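Probable quinone reductase Qor (NADPH:quinone reductase) (Zeta-crystallin homolog protein) (Mycobacterium tuberculosis, PDB 4RVU) binds NADPH and probably catalyses the transfer of electrons from it to quinones, as a zeta-crystallin-like quinone reductase. Local coordinates at residues A[195-200]-A[226-231]; A[203-208]-A[233-238]; A[149-154]-A[219-224]; A[172-177]-A[209-214]. All coordinates share one frame; numbering follows the deposited sequence.

Interaction 1: A[195-200]-A[226-231]; sequences LDYPED and ATTFDA. With NDP (NADPH dihydro-nicotinamide-adenine-dinucleotide phosphate), chain E.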
# COMPACT_ATOMS: atom_id res chain seq x y z
N LEU A 195 14.16 20.65 -3.35
CA LEU A 195 14.61 20.25 -4.68
C LEU A 195 13.72 20.82 -5.78
O LEU A 195 12.58 21.21 -5.52
CB LEU A 195 14.62 18.72 -4.80
CG LEU A 195 15.57 18.01 -3.85
CD1 LEU A 195 15.37 16.50 -3.92
CD2 LEU A 195 17.01 18.38 -4.18
N ASP A 196 14.24 20.85 -7.00
CA ASP A 196 13.40 21.17 -8.14
C ASP A 196 12.58 19.94 -8.51
O ASP A 196 12.88 18.82 -8.09
CB ASP A 196 14.26 21.57 -9.33
CG ASP A 196 15.10 22.79 -9.05
OD1 ASP A 196 14.53 23.83 -8.66
OD2 ASP A 196 16.33 22.70 -9.21
N TYR A 197 11.55 20.14 -9.32
CA TYR A 197 10.75 19.02 -9.81
C TYR A 197 11.59 18.09 -10.66
O TYR A 197 12.50 18.54 -11.37
CB TYR A 197 9.51 19.51 -10.57
CG TYR A 197 8.38 19.84 -9.62
CD1 TYR A 197 8.33 21.06 -8.96
CD2 TYR A 197 7.39 18.91 -9.33
CE1 TYR A 197 7.31 21.35 -8.07
CE2 TYR A 197 6.37 19.19 -8.45
CZ TYR A 197 6.34 20.40 -7.82
OH TYR A 197 5.32 20.68 -6.94
N PRO A 198 11.31 16.78 -10.56
CA PRO A 198 12.05 15.77 -11.32
C PRO A 198 12.00 16.05 -12.82
O PRO A 198 10.96 16.46 -13.34
CB PRO A 198 11.29 14.47 -11.03
CG PRO A 198 10.55 14.72 -9.75
CD PRO A 198 10.23 16.18 -9.74
N GLU A 199 13.12 15.85 -13.51
CA GLU A 199 13.12 15.83 -14.96
C GLU A 199 13.16 14.39 -15.40
O GLU A 199 12.49 13.99 -16.36
CB GLU A 199 14.32 16.59 -15.54
CG GLU A 199 14.01 18.02 -15.96
CD GLU A 199 12.65 18.16 -16.63
OE1 GLU A 199 12.36 17.38 -17.58
OE2 GLU A 199 11.87 19.03 -16.20
N ASP A 200 13.96 13.61 -14.68
CA ASP A 200 14.10 12.19 -14.91
C ASP A 200 14.04 11.48 -13.56
O ASP A 200 14.69 11.90 -12.60
CB ASP A 200 15.43 11.90 -15.61
CG ASP A 200 15.65 10.43 -15.87
OD1 ASP A 200 16.29 9.77 -15.03
OD2 ASP A 200 15.18 9.94 -16.93
N ALA A 226 0.89 12.91 -11.92
CA ALA A 226 1.50 12.50 -13.20
C ALA A 226 2.99 12.82 -13.36
O ALA A 226 3.76 11.96 -13.78
CB ALA A 226 0.70 13.04 -14.37
N THR A 227 3.39 14.04 -13.03
CA THR A 227 4.77 14.48 -13.28
C THR A 227 5.81 14.07 -12.23
O THR A 227 7.01 14.25 -12.42
CB THR A 227 4.85 16.01 -13.48
OG1 THR A 227 4.42 16.67 -12.28
CG2 THR A 227 3.96 16.44 -14.63
N THR A 228 5.34 13.49 -11.12
CA THR A 228 6.24 13.17 -10.03
C THR A 228 6.20 11.70 -9.62
O THR A 228 7.09 11.26 -8.90
CB THR A 228 5.92 14.02 -8.80
OG1 THR A 228 4.53 13.89 -8.48
CG2 THR A 228 6.25 15.49 -9.05
N PHE A 229 5.17 10.97 -10.04
CA PHE A 229 4.97 9.60 -9.54
C PHE A 229 6.19 8.69 -9.74
O PHE A 229 6.64 8.02 -8.80
CB PHE A 229 3.73 8.94 -10.15
CG PHE A 229 3.43 7.60 -9.56
CD1 PHE A 229 3.96 6.45 -10.12
CD2 PHE A 229 2.65 7.48 -8.41
CE1 PHE A 229 3.71 5.20 -9.58
CE2 PHE A 229 2.39 6.23 -7.85
CZ PHE A 229 2.93 5.09 -8.44
N ASP A 230 6.71 8.62 -10.97
CA ASP A 230 7.85 7.75 -11.24
C ASP A 230 9.03 8.07 -10.33
O ASP A 230 9.69 7.17 -9.82
CB ASP A 230 8.26 7.82 -12.71
CG ASP A 230 7.18 7.32 -13.64
OD1 ASP A 230 6.16 6.79 -13.14
OD2 ASP A 230 7.34 7.44 -14.88
N ALA A 231 9.28 9.36 -10.13
CA ALA A 231 10.35 9.81 -9.25
C ALA A 231 10.07 9.46 -7.78
O ALA A 231 10.97 9.04 -7.06
CB ALA A 231 10.58 11.30 -9.41
PA NDP E . -1.87 23.13 -3.43
O1A NDP E . -2.05 24.38 -2.63
O2A NDP E . -0.79 22.16 -3.06
O5B NDP E . -1.70 23.52 -4.98
C5B NDP E . -1.23 22.56 -5.92
C4B NDP E . 0.27 22.71 -6.03
O4B NDP E . 0.85 21.60 -6.72
C3B NDP E . 0.66 23.94 -6.83
O3B NDP E . 0.76 25.10 -6.00
C2B NDP E . 1.99 23.56 -7.44
O2B NDP E . 3.07 24.05 -6.65
C1B NDP E . 2.00 22.04 -7.45
N9A NDP E . 1.94 21.60 -8.86
C8A NDP E . 2.87 20.87 -9.50
N7A NDP E . 2.52 20.67 -10.79
C5A NDP E . 1.35 21.29 -11.00
C6A NDP E . 0.42 21.47 -12.14
N6A NDP E . 0.70 20.93 -13.35
N1A NDP E . -0.70 22.19 -11.93
C2A NDP E . -0.98 22.73 -10.74
N3A NDP E . -0.19 22.61 -9.66
C4A NDP E . 0.97 21.91 -9.72
O3 NDP E . -3.28 22.35 -3.46
PN NDP E . -3.96 21.78 -2.13
O1N NDP E . -3.05 22.07 -0.96
O2N NDP E . -5.39 22.22 -2.12
O5D NDP E . -3.93 20.19 -2.39
C5D NDP E . -2.70 19.51 -2.60
C4D NDP E . -2.95 18.21 -3.34
O4D NDP E . -3.51 17.25 -2.45
C3D NDP E . -3.95 18.40 -4.46
O3D NDP E . -3.54 17.59 -5.56
C2D NDP E . -5.25 17.87 -3.90
O2D NDP E . -6.05 17.31 -4.95
C1D NDP E . -4.78 16.80 -2.93
N1N NDP E . -5.66 16.60 -1.78
C2N NDP E . -6.03 15.35 -1.48
C3N NDP E . -6.85 15.06 -0.40
C7N NDP E . -7.22 13.64 -0.12
O7N NDP E . -7.89 13.38 0.87
N7N NDP E . -6.81 12.69 -0.96
C4N NDP E . -7.36 16.17 0.50
C5N NDP E . -6.88 17.47 0.07
C6N NDP E . -6.06 17.64 -1.03
P2B NDP E . 4.56 24.09 -7.24
O1X NDP E . 4.48 23.29 -8.51
O2X NDP E . 4.85 25.55 -7.45
O3X NDP E . 5.40 23.46 -6.16
O HOH W 1 8.35 16.65 -12.55
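Tyr-197 presents the CD2/CE2 border of its ring to the methyl of Thr-228, with CD2 3.6 Å from Thr-228 CG2, beside the 2'-phosphate of NADPH in the Rossmann-type nucleotide-binding domain. The two side chains cross at a slant, and CG2 lies at the ring edge, near its plane. With chi1 of Tyr-197 at -84°, CG stands anti to the carbonyl carbon, which sends the ring past Thr-228 to the cofactor. The hydroxyl of Thr-228 is engaged apart from the tyrosine, in a hydrogen bond with Asp-222. Next along the loop, Pro-198 packs its ring on the first turn of helix 229-234: its CG presses on Ala-231 CB at 3.4 Å, tighter than ordinary carbon packing, while Phe-204 of helix 201-212 backs both residues. A water joins the two backbones, donating to Pro-198 O at 2.7 Å and to Thr-227 O at 2.8 Å. Arg-322 makes a cation-pi contact with Tyr-197, and both residues bind NADPH. The tyrosine hydroxyl donates to the 2'-phosphate that distinguishes NADPH from NADH, Tyr-197 OH to O3X of NADPH at 2.9 Å, with O3X in the plane of the ring.

Interaction 2: A[203-208]-A[233-238]; sequences QFAGRV and LASLAV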
# COMPACT_ATOMS: atom_id res chain seq x y z
N GLN A 203 17.43 10.28 -12.09
CA GLN A 203 18.19 11.47 -11.73
C GLN A 203 17.74 12.04 -10.39
O GLN A 203 18.54 12.23 -9.47
CB GLN A 203 18.01 12.54 -12.81
CG GLN A 203 18.81 12.30 -14.08
CD GLN A 203 20.29 12.59 -13.88
OE1 GLN A 203 20.66 13.65 -13.38
NE2 GLN A 203 21.13 11.63 -14.25
N PHE A 204 16.44 12.29 -10.29
CA PHE A 204 15.84 12.82 -9.07
C PHE A 204 16.02 11.85 -7.90
O PHE A 204 16.40 12.26 -6.81
CB PHE A 204 14.36 13.11 -9.31
CG PHE A 204 13.65 13.67 -8.11
CD1 PHE A 204 13.65 15.04 -7.87
CD2 PHE A 204 12.97 12.83 -7.24
CE1 PHE A 204 12.99 15.56 -6.77
CE2 PHE A 204 12.30 13.35 -6.13
CZ PHE A 204 12.32 14.72 -5.90
N ALA A 205 15.75 10.57 -8.13
CA ALA A 205 15.94 9.58 -7.07
C ALA A 205 17.38 9.57 -6.55
O ALA A 205 17.61 9.41 -5.35
CB ALA A 205 15.51 8.19 -7.54
N GLY A 206 18.34 9.74 -7.44
CA GLY A 206 19.73 9.88 -7.02
C GLY A 206 19.95 11.04 -6.05
O GLY A 206 20.67 10.89 -5.06
N ARG A 207 19.32 12.18 -6.32
CA ARG A 207 19.42 13.34 -5.41
C ARG A 207 18.93 12.94 -4.02
O ARG A 207 19.61 13.14 -3.02
CB ARG A 207 18.58 14.51 -5.93
CG ARG A 207 18.54 14.66 -7.43
CD ARG A 207 19.86 15.17 -7.98
NE ARG A 207 19.84 16.62 -8.15
CZ ARG A 207 20.19 17.48 -7.20
NH1 ARG A 207 20.59 17.04 -6.01
NH2 ARG A 207 20.15 18.79 -7.44
N VAL A 208 17.73 12.37 -3.99
CA VAL A 208 17.13 11.88 -2.74
C VAL A 208 18.02 10.85 -2.05
O VAL A 208 18.20 10.91 -0.83
CB VAL A 208 15.72 11.32 -2.99
CG1 VAL A 208 15.11 10.76 -1.70
CG2 VAL A 208 14.83 12.41 -3.59
N LEU A 233 8.22 6.97 -6.67
CA LEU A 233 8.38 5.52 -6.54
C LEU A 233 9.87 5.13 -6.47
O LEU A 233 10.27 4.28 -5.66
CB LEU A 233 7.67 4.80 -7.69
CG LEU A 233 7.76 3.26 -7.67
CD1 LEU A 233 7.12 2.74 -6.41
CD2 LEU A 233 7.10 2.65 -8.89
N ALA A 234 10.69 5.78 -7.29
CA ALA A 234 12.13 5.50 -7.34
C ALA A 234 12.92 6.00 -6.13
O ALA A 234 14.09 5.65 -5.96
CB ALA A 234 12.73 6.05 -8.63
N SER A 235 12.30 6.86 -5.31
CA SER A 235 13.00 7.46 -4.18
C SER A 235 12.83 6.75 -2.84
O SER A 235 13.39 7.18 -1.83
CB SER A 235 12.59 8.93 -4.03
OG SER A 235 12.80 9.63 -5.24
N LEU A 236 12.06 5.67 -2.82
CA LEU A 236 11.67 5.03 -1.56
C LEU A 236 12.69 4.09 -0.92
O LEU A 236 13.41 3.36 -1.60
CB LEU A 236 10.37 4.25 -1.75
CG LEU A 236 9.12 5.11 -1.81
CD1 LEU A 236 8.00 4.32 -2.48
CD2 LEU A 236 8.72 5.52 -0.41
N ALA A 237 12.71 4.08 0.41
CA ALA A 237 13.48 3.10 1.15
C ALA A 237 12.78 1.75 0.99
O ALA A 237 11.60 1.70 0.61
CB ALA A 237 13.56 3.48 2.60
N VAL A 238 13.50 0.67 1.28
CA VAL A 238 12.92 -0.67 1.21
C VAL A 238 11.68 -0.74 2.11
O VAL A 238 11.73 -0.33 3.28
CB VAL A 238 13.95 -1.76 1.62
CG1 VAL A 238 13.27 -3.14 1.72
CG2 VAL A 238 15.09 -1.80 0.62
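Ala-205 and Ala-234 bring their methyl groups together, CB to CB at 3.7 Å, in the apolar part of a close junction between helix 201-212 and the end of helix 229-234. The methyl of Ala-205 also sits against the backbone, 3.3 Å from Ala-234 O. Small side chains allow this approach: the CA atoms of Ala-205 and Ser-235 are 4.6 Å apart. Val-208, one turn further along its helix, adds its branched end, with CG1 3.9 Å from Ser-235 CB and CG2 on the hydroxyl side of the same residue.

Both segments belong to the Rossmann-type domain, where helix 201-212 leads into strand 217-222 of the parallel sheet and helix 229-234 follows that strand. Residues 233-238 run from the helix end through a turn at Ser-235 into strand 236-237, and the backbone of Ser-235 and Ala-237 is hydrogen-bonded to that of Val-217.

The polar element is the hydroxyl of Ser-235, surrounded by carbon on the side of helix 201-212. Its OG lies 3.6 Å from Ala-205 CA and, at the edge of the phenyl ring, 3.8 Å from Phe-204 CD2. Anti to its own carbonyl carbon (chi1 -55°), OG hydrogen-bonds to Ala-231 O in the preceding helical turn, which satisfies it in this buried place. Arg-209 reaches across through NH2 to the carbonyl oxygens of Ala-234 and Leu-236.

Interaction 3: A[149-154]-A[219-224]; sequences VLVHAG and AVYDGV. With NDP (NADPH dihydro-nicotinamide-adenine-dinucleotide phosphate), chain E.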
# COMPACT_ATOMS: atom_id res chain seq x y z
N VAL A 149 11.06 12.00 4.99
CA VAL A 149 9.98 11.85 4.02
C VAL A 149 10.13 12.86 2.90
O VAL A 149 10.76 13.90 3.07
CB VAL A 149 8.58 12.00 4.68
CG1 VAL A 149 8.37 10.95 5.75
CG2 VAL A 149 8.40 13.41 5.26
N LEU A 150 9.57 12.53 1.74
CA LEU A 150 9.51 13.46 0.62
C LEU A 150 8.08 14.00 0.48
O LEU A 150 7.11 13.23 0.47
CB LEU A 150 9.93 12.75 -0.68
CG LEU A 150 9.71 13.46 -2.02
CD1 LEU A 150 10.51 14.76 -2.07
CD2 LEU A 150 10.09 12.55 -3.16
N VAL A 151 7.97 15.33 0.39
CA VAL A 151 6.67 15.98 0.23
C VAL A 151 6.72 16.87 -1.01
O VAL A 151 7.40 17.90 -1.01
CB VAL A 151 6.35 16.87 1.45
CG1 VAL A 151 5.04 17.64 1.23
CG2 VAL A 151 6.25 16.03 2.71
N HIS A 152 6.01 16.48 -2.06
CA HIS A 152 5.95 17.29 -3.27
C HIS A 152 5.09 18.54 -3.04
O HIS A 152 4.25 18.55 -2.13
CB HIS A 152 5.41 16.47 -4.44
CG HIS A 152 6.35 15.41 -4.91
ND1 HIS A 152 7.60 15.69 -5.43
CD2 HIS A 152 6.22 14.06 -4.95
CE1 HIS A 152 8.20 14.56 -5.76
NE2 HIS A 152 7.39 13.55 -5.49
N ALA A 153 5.31 19.57 -3.85
CA ALA A 153 4.59 20.85 -3.71
C ALA A 153 4.65 21.37 -2.28
O ALA A 153 3.61 21.65 -1.65
CB ALA A 153 3.14 20.71 -4.19
N GLY A 154 5.88 21.53 -1.78
CA GLY A 154 6.12 21.89 -0.39
C GLY A 154 5.52 23.23 0.04
O GLY A 154 5.33 23.44 1.24
N ALA A 219 8.82 7.41 3.48
CA ALA A 219 7.53 7.63 2.84
C ALA A 219 7.61 8.80 1.86
O ALA A 219 8.37 9.75 2.08
CB ALA A 219 6.46 7.89 3.88
N VAL A 220 6.82 8.74 0.80
CA VAL A 220 6.64 9.90 -0.07
C VAL A 220 5.19 10.34 0.02
O VAL A 220 4.28 9.52 -0.11
CB VAL A 220 6.92 9.56 -1.54
CG1 VAL A 220 6.57 10.76 -2.43
CG2 VAL A 220 8.37 9.15 -1.72
N TYR A 221 4.97 11.62 0.26
CA TYR A 221 3.63 12.17 0.17
C TYR A 221 3.52 12.93 -1.14
O TYR A 221 4.06 14.03 -1.28
CB TYR A 221 3.35 13.07 1.38
CG TYR A 221 3.36 12.28 2.68
CD1 TYR A 221 2.30 11.45 3.02
CD2 TYR A 221 4.44 12.36 3.55
CE1 TYR A 221 2.31 10.72 4.21
CE2 TYR A 221 4.46 11.64 4.74
CZ TYR A 221 3.39 10.83 5.06
OH TYR A 221 3.42 10.13 6.25
N ASP A 222 2.84 12.32 -2.11
CA ASP A 222 2.77 12.85 -3.48
C ASP A 222 1.36 13.33 -3.80
O ASP A 222 0.43 12.53 -3.98
CB ASP A 222 3.24 11.77 -4.47
CG ASP A 222 3.33 12.28 -5.91
OD1 ASP A 222 2.51 13.11 -6.33
OD2 ASP A 222 4.23 11.81 -6.65
N GLY A 223 1.20 14.65 -3.86
CA GLY A 223 -0.08 15.24 -4.20
C GLY A 223 -0.09 15.83 -5.61
O GLY A 223 -1.02 16.54 -6.00
N VAL A 224 0.95 15.51 -6.37
CA VAL A 224 1.16 16.09 -7.69
C VAL A 224 0.79 15.11 -8.80
O VAL A 224 0.25 15.50 -9.84
CB VAL A 224 2.62 16.57 -7.82
CG1 VAL A 224 2.93 16.99 -9.26
CG2 VAL A 224 2.89 17.71 -6.85
PA NDP E . -1.87 23.13 -3.43
O1A NDP E . -2.05 24.38 -2.63
O2A NDP E . -0.79 22.16 -3.06
O5B NDP E . -1.70 23.52 -4.98
C5B NDP E . -1.23 22.56 -5.92
C4B NDP E . 0.27 22.71 -6.03
O4B NDP E . 0.85 21.60 -6.72
C3B NDP E . 0.66 23.94 -6.83
O3B NDP E . 0.76 25.10 -6.00
C2B NDP E . 1.99 23.56 -7.44
O2B NDP E . 3.07 24.05 -6.65
C1B NDP E . 2.00 22.04 -7.45
N9A NDP E . 1.94 21.60 -8.86
C8A NDP E . 2.87 20.87 -9.50
N7A NDP E . 2.52 20.67 -10.79
C5A NDP E . 1.35 21.29 -11.00
C6A NDP E . 0.42 21.47 -12.14
N6A NDP E . 0.70 20.93 -13.35
N1A NDP E . -0.70 22.19 -11.93
C2A NDP E . -0.98 22.73 -10.74
N3A NDP E . -0.19 22.61 -9.66
C4A NDP E . 0.97 21.91 -9.72
O3 NDP E . -3.28 22.35 -3.46
PN NDP E . -3.96 21.78 -2.13
O1N NDP E . -3.05 22.07 -0.96
O2N NDP E . -5.39 22.22 -2.12
O5D NDP E . -3.93 20.19 -2.39
C5D NDP E . -2.70 19.51 -2.60
C4D NDP E . -2.95 18.21 -3.34
O4D NDP E . -3.51 17.25 -2.45
C3D NDP E . -3.95 18.40 -4.46
O3D NDP E . -3.54 17.59 -5.56
C2D NDP E . -5.25 17.87 -3.90
O2D NDP E . -6.05 17.31 -4.95
C1D NDP E . -4.78 16.80 -2.93
N1N NDP E . -5.66 16.60 -1.78
C2N NDP E . -6.03 15.35 -1.48
C3N NDP E . -6.85 15.06 -0.40
C7N NDP E . -7.22 13.64 -0.12
O7N NDP E . -7.89 13.38 0.87
N7N NDP E . -6.81 12.69 -0.96
C4N NDP E . -7.36 16.17 0.50
C5N NDP E . -6.88 17.47 0.07
C6N NDP E . -6.06 17.64 -1.03
P2B NDP E . 4.56 24.09 -7.24
O1X NDP E . 4.48 23.29 -8.51
O2X NDP E . 4.85 25.55 -7.45
O3X NDP E . 5.40 23.46 -6.16
O HOH W 2 2.46 16.61 -2.25
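Leu-150 and Val-220 run alongside each other on neighbouring parallel strands of the Rossmann-type sheet, Leu-150 CD2 4.0 Å from Val-220 CG1. Three backbone bonds tie the strands: Leu-150 N to Ala-219 O, Tyr-221 N to Leu-150 O at 2.7 Å, and His-152 N to Tyr-221 O.

His-152, just past the first strand, can be followed outward. Its CB touches Val-224 CG2 at 3.7 Å. With chi1 at -69°, CG is anti to the carbonyl carbon, and the ring settles with Leu-150 CG over one face. CD2 meets the carboxylate of Asp-222, 3.5 Å from OD2, with the ring and carboxylate planes 63° apart. The ring nitrogens are held from outside: ND1 hydrogen-bonds to Thr-176, and at the tip NE2 hydrogen-bonds to Ser-232, whose hydroxyl is shared with Asp-222 OD2.

Asp-222 OD1 closes an Asx turn by accepting from Val-224 N at 2.9 Å, fixing the chain where it leaves its strand. There Gly-223 O accepts from O3D of NADPH at 2.8 Å, and Val-224 CG1 packs near the adenine. A water donates to His-152 O and accepts from Gly-223 N, bridging the diverging strand ends.

The polar atoms of the histidine and aspartate are each met by a hydroxyl or a backbone N-H; this network would be expected to stiffen the two loops bordering the cofactor, while the carboxylate beside CD2 may polarise the ring.

Interaction 4: A[172-177]-A[209-214]; sequences RVITTV and RELTGG. With NDP (NADPH dihydro-nicotinamide-adenine-dinucleotide phosphate), chain E.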
# COMPACT_ATOMS: atom_id res chain seq x y z
N ARG A 172 12.71 14.44 9.20
CA ARG A 172 13.41 15.25 8.20
C ARG A 172 12.59 15.31 6.92
O ARG A 172 12.15 14.28 6.42
CB ARG A 172 14.78 14.63 7.91
CG ARG A 172 15.61 15.41 6.93
CD ARG A 172 16.95 14.71 6.73
NE ARG A 172 17.89 15.49 5.92
CZ ARG A 172 18.61 14.97 4.93
NH1 ARG A 172 18.48 13.69 4.63
NH2 ARG A 172 19.44 15.74 4.24
N VAL A 173 12.36 16.51 6.40
CA VAL A 173 11.49 16.64 5.24
C VAL A 173 12.24 17.19 4.04
O VAL A 173 12.92 18.22 4.13
CB VAL A 173 10.28 17.56 5.54
CG1 VAL A 173 9.46 17.78 4.27
CG2 VAL A 173 9.43 16.97 6.65
N ILE A 174 12.11 16.50 2.91
CA ILE A 174 12.63 17.00 1.64
C ILE A 174 11.42 17.36 0.79
O ILE A 174 10.46 16.59 0.71
CB ILE A 174 13.45 15.91 0.92
CG1 ILE A 174 14.57 15.40 1.82
CG2 ILE A 174 13.99 16.44 -0.41
CD1 ILE A 174 15.19 14.08 1.33
N THR A 175 11.44 18.54 0.17
CA THR A 175 10.31 19.00 -0.64
C THR A 175 10.70 19.30 -2.07
O THR A 175 11.88 19.40 -2.40
CB THR A 175 9.66 20.26 -0.04
OG1 THR A 175 10.61 21.34 -0.07
CG2 THR A 175 9.22 20.02 1.38
N THR A 176 9.69 19.44 -2.92
CA THR A 176 9.85 20.01 -4.26
C THR A 176 8.97 21.25 -4.41
O THR A 176 7.82 21.28 -3.92
CB THR A 176 9.50 19.02 -5.38
OG1 THR A 176 8.16 18.53 -5.19
CG2 THR A 176 10.48 17.84 -5.39
N VAL A 177 9.48 22.28 -5.07
CA VAL A 177 8.69 23.48 -5.37
C VAL A 177 9.09 24.02 -6.73
O VAL A 177 10.10 23.60 -7.29
CB VAL A 177 8.90 24.60 -4.32
CG1 VAL A 177 8.53 24.13 -2.92
CG2 VAL A 177 10.34 25.09 -4.37
N ARG A 209 18.57 9.90 -2.82
CA ARG A 209 19.48 8.91 -2.25
C ARG A 209 20.72 9.58 -1.67
O ARG A 209 21.15 9.24 -0.56
CB ARG A 209 19.89 7.86 -3.30
CG ARG A 209 18.73 7.10 -3.93
CD ARG A 209 18.60 5.65 -3.47
NE ARG A 209 17.34 5.07 -3.94
CZ ARG A 209 16.51 4.37 -3.19
NH1 ARG A 209 16.80 4.12 -1.92
NH2 ARG A 209 15.37 3.91 -3.70
N GLU A 210 21.27 10.54 -2.40
CA GLU A 210 22.42 11.32 -1.93
C GLU A 210 22.15 11.89 -0.54
O GLU A 210 23.00 11.80 0.36
CB GLU A 210 22.75 12.46 -2.91
CG GLU A 210 23.92 13.34 -2.47
CD GLU A 210 24.26 14.43 -3.47
OE1 GLU A 210 23.38 14.80 -4.28
OE2 GLU A 210 25.41 14.92 -3.45
N LEU A 211 20.95 12.43 -0.35
CA LEU A 211 20.60 13.11 0.89
C LEU A 211 20.31 12.15 2.03
O LEU A 211 20.38 12.53 3.20
CB LEU A 211 19.37 14.00 0.66
CG LEU A 211 19.57 15.11 -0.36
CD1 LEU A 211 18.23 15.73 -0.73
CD2 LEU A 211 20.51 16.16 0.20
N THR A 212 19.98 10.91 1.68
CA THR A 212 19.56 9.93 2.66
C THR A 212 20.58 8.80 2.78
O THR A 212 20.33 7.78 3.44
CB THR A 212 18.19 9.32 2.30
OG1 THR A 212 18.19 8.93 0.92
CG2 THR A 212 17.07 10.33 2.52
N GLY A 213 21.74 8.99 2.14
CA GLY A 213 22.81 8.01 2.19
C GLY A 213 22.53 6.75 1.40
O GLY A 213 22.96 5.66 1.78
N GLY A 214 21.81 6.90 0.30
CA GLY A 214 21.45 5.76 -0.52
C GLY A 214 20.17 5.06 -0.06
O GLY A 214 19.57 4.31 -0.83
PA NDP E . -1.87 23.13 -3.43
O1A NDP E . -2.05 24.38 -2.63
O2A NDP E . -0.79 22.16 -3.06
O5B NDP E . -1.70 23.52 -4.98
C5B NDP E . -1.23 22.56 -5.92
C4B NDP E . 0.27 22.71 -6.03
O4B NDP E . 0.85 21.60 -6.72
C3B NDP E . 0.66 23.94 -6.83
O3B NDP E . 0.76 25.10 -6.00
C2B NDP E . 1.99 23.56 -7.44
O2B NDP E . 3.07 24.05 -6.65
C1B NDP E . 2.00 22.04 -7.45
N9A NDP E . 1.94 21.60 -8.86
C8A NDP E . 2.87 20.87 -9.50
N7A NDP E . 2.52 20.67 -10.79
C5A NDP E . 1.35 21.29 -11.00
C6A NDP E . 0.42 21.47 -12.14
N6A NDP E . 0.70 20.93 -13.35
N1A NDP E . -0.70 22.19 -11.93
C2A NDP E . -0.98 22.73 -10.74
N3A NDP E . -0.19 22.61 -9.66
C4A NDP E . 0.97 21.91 -9.72
O3 NDP E . -3.28 22.35 -3.46
PN NDP E . -3.96 21.78 -2.13
O1N NDP E . -3.05 22.07 -0.96
O2N NDP E . -5.39 22.22 -2.12
O5D NDP E . -3.93 20.19 -2.39
C5D NDP E . -2.70 19.51 -2.60
C4D NDP E . -2.95 18.21 -3.34
O4D NDP E . -3.51 17.25 -2.45
C3D NDP E . -3.95 18.40 -4.46
O3D NDP E . -3.54 17.59 -5.56
C2D NDP E . -5.25 17.87 -3.90
O2D NDP E . -6.05 17.31 -4.95
C1D NDP E . -4.78 16.80 -2.93
N1N NDP E . -5.66 16.60 -1.78
C2N NDP E . -6.03 15.35 -1.48
C3N NDP E . -6.85 15.06 -0.40
C7N NDP E . -7.22 13.64 -0.12
O7N NDP E . -7.89 13.38 0.87
N7N NDP E . -6.81 12.69 -0.96
C4N NDP E . -7.36 16.17 0.50
C5N NDP E . -6.88 17.47 0.07
C6N NDP E . -6.06 17.64 -1.03
P2B NDP E . 4.56 24.09 -7.24
O1X NDP E . 4.48 23.29 -8.51
O2X NDP E . 4.85 25.55 -7.45
O3X NDP E . 5.40 23.46 -6.16
O HOH W 3 22.19 15.48 3.58
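The guanidinium of Arg-172 meets Leu-211 O at its edge, where NH1 donates a 2.6 Å hydrogen bond to Leu-211 O. The oxygen is tilted 16° from the guanidinium plane, and the donor stands 52° above the carbonyl plane, off the lone pairs. The methyl of Thr-212 comes at the group obliquely. Arg-209 NH1 donates to Gly-214 O, just past the helix end, with Gly-214 C in plane at the guanidinium edge.

An extended side chain, with CG anti to the backbone N (chi1 -178°), carries Arg-172 from its strand to the end of helix 201-212, and Asp-192 holds NE in a salt bridge. Two residues on, Ile-174 CD1 packs on Leu-211 CD1 at 4.0 Å, the two slanting across each other. This is strand-to-helix packing in the Rossmann-type domain, toward the start of strand 172-176, whereas the 2'-phosphate of NADPH lies beside Val-177 at its far end.

The helix closes in a Schellman motif with Gly-213 at positive phi, and Arg-209 O takes both Thr-212 N and Gly-214 N, from opposite faces of its plane. Carbonyl groups at a helix C-terminus carry partial negative charge, so the cation of Arg-172 probably gains electrostatically there.

All four contacts lie in the Rossmann-type domain. Interactions 2 and 3 are buried, whereas 1 and 4 are only partly so. Interaction 3 joins strand to strand through backbone bonds; interaction 2 is mainly small apolar packing. Interaction 1 rests on apolar side-chain packing and a bridging water, interaction 4 on an arginine bound to a helix-end carbonyl. Helix 201-212 serves interactions 2 and 4, and helix 229-234 serves 1 and 2. Phe-204 of interaction 2 also packs on Leu-150 and Thr-176, and strand 172-176 pairs with strand 148-151. Interactions 1 and 3 bring polar groups to the cofactor, while the arginine bond of interaction 4 lies away from it.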